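Aminopeptidase N (PDB 5DLL) probably removes N-terminal amino acids from peptides as a zinc-dependent M1-family aminopeptidase, contributing to the breakdown of intracellular peptides. Local coordinates at residues Gly500-Gln512 with Asp554-Phe566. Sequence-based numbering, arbitrary orientation.
Sequences GLINPEGKNIAEQ and DLLHIVKYDNNAF
Asn563 ND2 donates to Glu511 OE2 at 2.9 Å in a nearly straight bond (169°); the oxygen lies in the amide plane of Asn563, but the N-H comes to OE2 from above the carboxylate plane of Glu511. Arg538 forms salt bridges with both Glu511 OE2 and Asp562 OD1, which would offset the charge of the two neighbouring carboxylates. Asp562 OD2 is hydrogen-bonded to Ser535 OG, and its OD1 also takes the backbone N of Asn564, closing an Asx turn in the link between helices 552-561 and 565-581. At the other end, His557 NE2 reaches Asn503 O at 2.9 Å, standing above the carbonyl plane with the bond bent to 141°. Asn508 adds two weak bonds, from ND2 to Tyr561 O and from Asn563 N to its OD1; the amide thereby bridges Tyr561, the last helical residue, and Asn563 just beyond it.

The 500-502 and 508-509 strands form a beta hairpin of the Ig-like domain, paired through Leu501 and Ile509, and its turn rests on the first helix of the C-terminal ARM-repeat region. The axes of strand 500-502 and helix 554-561 run at 105° to each other. Within the turn, Asn503 OD1 accepts from Gly506 N, an Asx motif. Gly506 CA then sits 3.8 Å from the centroid of the Tyr561 ring, a CH-pi contact over the face that also carries Glu505 O. Deeper in, the branches of Ile502 part: CG2, anti to the backbone N, meets the His557 ring at its edge, 3.5 Å from NE2, whereas CD1 presses on Asp562 CB at 3.5 Å and approaches Ile558 CG1 at 4.3 Å.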
loop_
_atom_site.group_PDB
_atom_site.type_symbol
_atom_site.label_atom_id
_atom_site.label_comp_id
_atom_site.label_asym_id
_atom_site.label_seq_id
_atom_site.Cartn_x
_atom_site.Cartn_y
_atom_site.Cartn_z
ATOM N N GLY A 500 -7.927 12.592 25.788
ATOM C CA GLY A 500 -8.506 13.798 26.363
ATOM C C GLY A 500 -9.692 13.420 27.228
ATOM O O GLY A 500 -10.131 12.270 27.219
ATOM N N LEU A 501 -10.203 14.381 27.988
ATOM C CA LEU A 501 -11.415 14.178 28.776
ATOM C C LEU A 501 -12.478 15.154 28.306
ATOM O O LEU A 501 -12.171 16.289 27.942
ATOM C CB LEU A 501 -11.137 14.374 30.269
ATOM C CG LEU A 501 -10.168 13.381 30.917
ATOM C CD1 LEU A 501 -9.960 13.731 32.383
ATOM C CD2 LEU A 501 -10.659 11.947 30.768
ATOM N N ILE A 502 -13.727 14.701 28.308
ATOM C CA ILE A 502 -14.856 15.529 27.906
ATOM C C ILE A 502 -15.871 15.556 29.051
ATOM O O ILE A 502 -16.469 14.533 29.381
ATOM C CB ILE A 502 -15.517 14.994 26.614
ATOM C CG1 ILE A 502 -14.456 14.552 25.598
ATOM C CG2 ILE A 502 -16.422 16.050 25.993
ATOM C CD1 ILE A 502 -15.032 13.949 24.333
ATOM N N ASN A 503 -16.048 16.723 29.665
ATOM C CA ASN A 503 -17.044 16.896 30.733
ATOM C C ASN A 503 -18.457 17.066 30.140
ATOM O O ASN A 503 -18.596 17.195 28.920
ATOM C CB ASN A 503 -16.647 18.061 31.659
ATOM C CG ASN A 503 -16.596 19.404 30.949
ATOM O OD1 ASN A 503 -16.806 19.501 29.740
ATOM N ND2 ASN A 503 -16.304 20.454 31.710
ATOM N N PRO A 504 -19.510 17.056 30.989
ATOM C CA PRO A 504 -20.885 17.140 30.459
ATOM C C PRO A 504 -21.187 18.416 29.665
ATOM O O PRO A 504 -22.128 18.438 28.872
ATOM C CB PRO A 504 -21.753 17.076 31.720
ATOM C CG PRO A 504 -20.893 16.421 32.747
ATOM C CD PRO A 504 -19.511 16.916 32.458
ATOM N N GLU A 505 -20.391 19.461 29.890
ATOM C CA GLU A 505 -20.474 20.695 29.112
ATOM C C GLU A 505 -20.091 20.437 27.666
ATOM O O GLU A 505 -20.771 20.888 26.748
ATOM C CB GLU A 505 -19.531 21.770 29.674
ATOM C CG GLU A 505 -19.709 22.101 31.150
ATOM C CD GLU A 505 -21.134 22.455 31.498
ATOM O OE1 GLU A 505 -21.790 23.136 30.685
ATOM O OE2 GLU A 505 -21.596 22.050 32.583
ATOM N N GLY A 506 -18.995 19.706 27.478
ATOM C CA GLY A 506 -18.443 19.447 26.153
ATOM C C GLY A 506 -17.040 19.997 25.945
ATOM O O GLY A 506 -16.467 19.832 24.866
ATOM N N LYS A 507 -16.485 20.661 26.960
ATOM C CA LYS A 507 -15.119 21.182 26.892
ATOM C C LYS A 507 -14.120 20.028 26.940
ATOM O O LYS A 507 -14.355 19.032 27.627
ATOM C CB LYS A 507 -14.862 22.157 28.036
ATOM N N ASN A 508 -13.016 20.165 26.210
ATOM C CA ASN A 508 -11.974 19.137 26.191
ATOM C C ASN A 508 -10.840 19.449 27.163
ATOM O O ASN A 508 -10.061 20.380 26.953
ATOM C CB ASN A 508 -11.424 18.939 24.781
ATOM C CG ASN A 508 -12.248 17.959 23.973
ATOM O OD1 ASN A 508 -11.714 17.033 23.370
ATOM N ND2 ASN A 508 -13.559 18.150 23.973
ATOM N N ILE A 509 -10.760 18.645 28.220
ATOM C CA ILE A 509 -9.836 18.870 29.323
ATOM C C ILE A 509 -8.714 17.835 29.302
ATOM O O ILE A 509 -8.886 16.732 28.780
ATOM C CB ILE A 509 -10.575 18.761 30.679
ATOM C CG1 ILE A 509 -11.892 19.553 30.649
ATOM C CG2 ILE A 509 -9.685 19.219 31.829
ATOM C CD1 ILE A 509 -11.747 21.010 30.255
ATOM N N ALA A 510 -7.566 18.209 29.868
ATOM C CA ALA A 510 -6.461 17.280 30.128
ATOM C C ALA A 510 -5.909 16.612 28.864
ATOM O O ALA A 510 -5.508 15.448 28.895
ATOM C CB ALA A 510 -6.893 16.228 31.145
ATOM N N GLU A 511 -5.873 17.363 27.764
ATOM C CA GLU A 511 -5.413 16.834 26.484
ATOM C C GLU A 511 -3.894 16.640 26.467
ATOM O O GLU A 511 -3.130 17.608 26.532
ATOM C CB GLU A 511 -5.833 17.754 25.336
ATOM C CG GLU A 511 -7.339 17.875 25.149
ATOM C CD GLU A 511 -7.704 18.521 23.825
ATOM O OE1 GLU A 511 -7.139 19.584 23.499
ATOM O OE2 GLU A 511 -8.557 17.965 23.104
ATOM N N GLN A 512 -3.472 15.381 26.377
ATOM C CA GLN A 512 -2.056 15.023 26.361
ATOM C C GLN A 512 -1.871 13.605 25.822
ATOM O O GLN A 512 -2.847 12.922 25.502
ATOM C CB GLN A 512 -1.474 15.119 27.775
ATOM C CG GLN A 512 -2.086 14.137 28.765
ATOM C CD GLN A 512 -1.531 14.278 30.171
ATOM O OE1 GLN A 512 -0.664 15.113 30.434
ATOM N NE2 GLN A 512 -2.032 13.455 31.087
ATOM N N ASP A 554 -22.536 7.724 26.353
ATOM C CA ASP A 554 -21.107 8.045 26.464
ATOM C C ASP A 554 -20.449 8.149 25.091
ATOM O O ASP A 554 -19.656 9.057 24.848
ATOM C CB ASP A 554 -20.365 7.001 27.309
ATOM C CG ASP A 554 -20.545 7.214 28.801
ATOM O OD1 ASP A 554 -21.530 7.867 29.201
ATOM O OD2 ASP A 554 -19.696 6.727 29.574
ATOM N N LEU A 555 -20.773 7.212 24.202
ATOM C CA LEU A 555 -20.286 7.256 22.821
ATOM C C LEU A 555 -20.919 8.423 22.056
ATOM O O LEU A 555 -20.260 9.069 21.244
ATOM C CB LEU A 555 -20.570 5.930 22.097
ATOM C CG LEU A 555 -19.851 4.680 22.625
ATOM C CD1 LEU A 555 -20.418 3.419 21.993
ATOM C CD2 LEU A 555 -18.352 4.768 22.382
ATOM N N LEU A 556 -22.192 8.693 22.335
ATOM C CA LEU A 556 -22.916 9.797 21.698
ATOM C C LEU A 556 -22.352 11.156 22.132
ATOM O O LEU A 556 -22.381 12.118 21.364
ATOM C CB LEU A 556 -24.416 9.715 22.022
ATOM C CG LEU A 556 -25.401 9.774 20.854
ATOM C CD1 LEU A 556 -25.094 8.717 19.802
ATOM C CD2 LEU A 556 -26.820 9.613 21.385
ATOM N N HIS A 557 -21.846 11.225 23.363
ATOM C CA HIS A 557 -21.168 12.424 23.869
ATOM C C HIS A 557 -19.818 12.641 23.168
ATOM O O HIS A 557 -19.453 13.774 22.849
ATOM C CB HIS A 557 -20.968 12.324 25.390
ATOM C CG HIS A 557 -20.644 13.632 26.051
ATOM N ND1 HIS A 557 -21.617 14.502 26.496
ATOM C CD2 HIS A 557 -19.457 14.212 26.350
ATOM C CE1 HIS A 557 -21.043 15.563 27.036
ATOM N NE2 HIS A 557 -19.734 15.412 26.959
ATOM N N ILE A 558 -19.086 11.552 22.928
ATOM C CA ILE A 558 -17.819 11.612 22.191
ATOM C C ILE A 558 -18.072 12.030 20.743
ATOM O O ILE A 558 -17.325 12.828 20.183
ATOM C CB ILE A 558 -17.060 10.264 22.244
ATOM C CG1 ILE A 558 -16.568 9.996 23.672
ATOM C CG2 ILE A 558 -15.869 10.263 21.295
ATOM C CD1 ILE A 558 -16.054 8.591 23.902
ATOM N N VAL A 559 -19.139 11.505 20.150
ATOM C CA VAL A 559 -19.520 11.881 18.786
ATOM C C VAL A 559 -19.870 13.371 18.686
ATOM O O VAL A 559 -19.601 14.006 17.665
ATOM C CB VAL A 559 -20.710 11.030 18.278
ATOM C CG1 VAL A 559 -21.230 11.552 16.940
ATOM C CG2 VAL A 559 -20.307 9.564 18.158
ATOM N N LYS A 560 -20.458 13.920 19.746
ATOM C CA LYS A 560 -20.945 15.301 19.739
ATOM C C LYS A 560 -19.867 16.362 20.040
ATOM O O LYS A 560 -19.792 17.377 19.343
ATOM C CB LYS A 560 -22.111 15.438 20.728
ATOM C CG LYS A 560 -22.928 16.711 20.573
ATOM C CD LYS A 560 -24.108 16.724 21.534
ATOM C CE LYS A 560 -24.752 18.100 21.622
ATOM N NZ LYS A 560 -25.488 18.461 20.380
ATOM N N TYR A 561 -19.040 16.123 21.061
ATOM C CA TYR A 561 -18.165 17.168 21.624
ATOM C C TYR A 561 -16.648 16.968 21.473
ATOM O O TYR A 561 -15.888 17.907 21.723
ATOM C CB TYR A 561 -18.474 17.350 23.117
ATOM C CG TYR A 561 -19.849 17.909 23.420
ATOM C CD1 TYR A 561 -20.178 19.223 23.092
ATOM C CD2 TYR A 561 -20.815 17.132 24.059
ATOM C CE1 TYR A 561 -21.431 19.742 23.377
ATOM C CE2 TYR A 561 -22.071 17.644 24.348
ATOM C CZ TYR A 561 -22.374 18.948 24.006
ATOM O OH TYR A 561 -23.619 19.459 24.289
ATOM N N ASP A 562 -16.204 15.771 21.087
ATOM C CA ASP A 562 -14.766 15.460 21.033
ATOM C C ASP A 562 -14.050 16.243 19.924
ATOM O O ASP A 562 -14.527 16.300 18.791
ATOM C CB ASP A 562 -14.557 13.951 20.829
ATOM C CG ASP A 562 -13.100 13.505 21.022
ATOM O OD1 ASP A 562 -12.191 14.356 21.141
ATOM O OD2 ASP A 562 -12.863 12.278 21.049
ATOM N N ASN A 563 -12.908 16.842 20.268
ATOM C CA ASN A 563 -12.050 17.515 19.289
ATOM C C ASN A 563 -11.557 16.553 18.212
ATOM O O ASN A 563 -11.530 16.904 17.031
ATOM C CB ASN A 563 -10.831 18.154 19.972
ATOM C CG ASN A 563 -11.161 19.460 20.680
ATOM O OD1 ASN A 563 -11.975 20.254 20.208
ATOM N ND2 ASN A 563 -10.503 19.700 21.809
ATOM N N ASN A 564 -11.172 15.349 18.634
ATOM C CA ASN A 564 -10.564 14.351 17.749
ATOM C C ASN A 564 -11.536 13.790 16.710
ATOM O O ASN A 564 -12.407 12.986 17.037
ATOM C CB ASN A 564 -9.977 13.199 18.572
ATOM C CG ASN A 564 -9.113 12.268 17.745
ATOM O OD1 ASN A 564 -9.388 11.073 17.639
ATOM N ND2 ASN A 564 -8.059 12.813 17.155
ATOM N N ALA A 565 -11.364 14.214 15.460
ATOM C CA ALA A 565 -12.198 13.755 14.343
ATOM C C ALA A 565 -12.261 12.229 14.220
ATOM O O ALA A 565 -13.315 11.670 13.910
ATOM C CB ALA A 565 -11.701 14.359 13.034
ATOM N N PHE A 566 -11.135 11.559 14.450
ATOM C CA PHE A 566 -11.084 10.109 14.324
ATOM C C PHE A 566 -12.018 9.445 15.332
ATOM O O PHE A 566 -12.882 8.658 14.949
ATOM C CB PHE A 566 -9.652 9.596 14.505
ATOM C CG PHE A 566 -9.527 8.099 14.420
ATOM C CD1 PHE A 566 -9.387 7.470 13.187
ATOM C CD2 PHE A 566 -9.553 7.318 15.572
ATOM C CE1 PHE A 566 -9.277 6.093 13.104
ATOM C CE2 PHE A 566 -9.441 5.940 15.494
ATOM C CZ PHE A 566 -9.305 5.326 14.259
#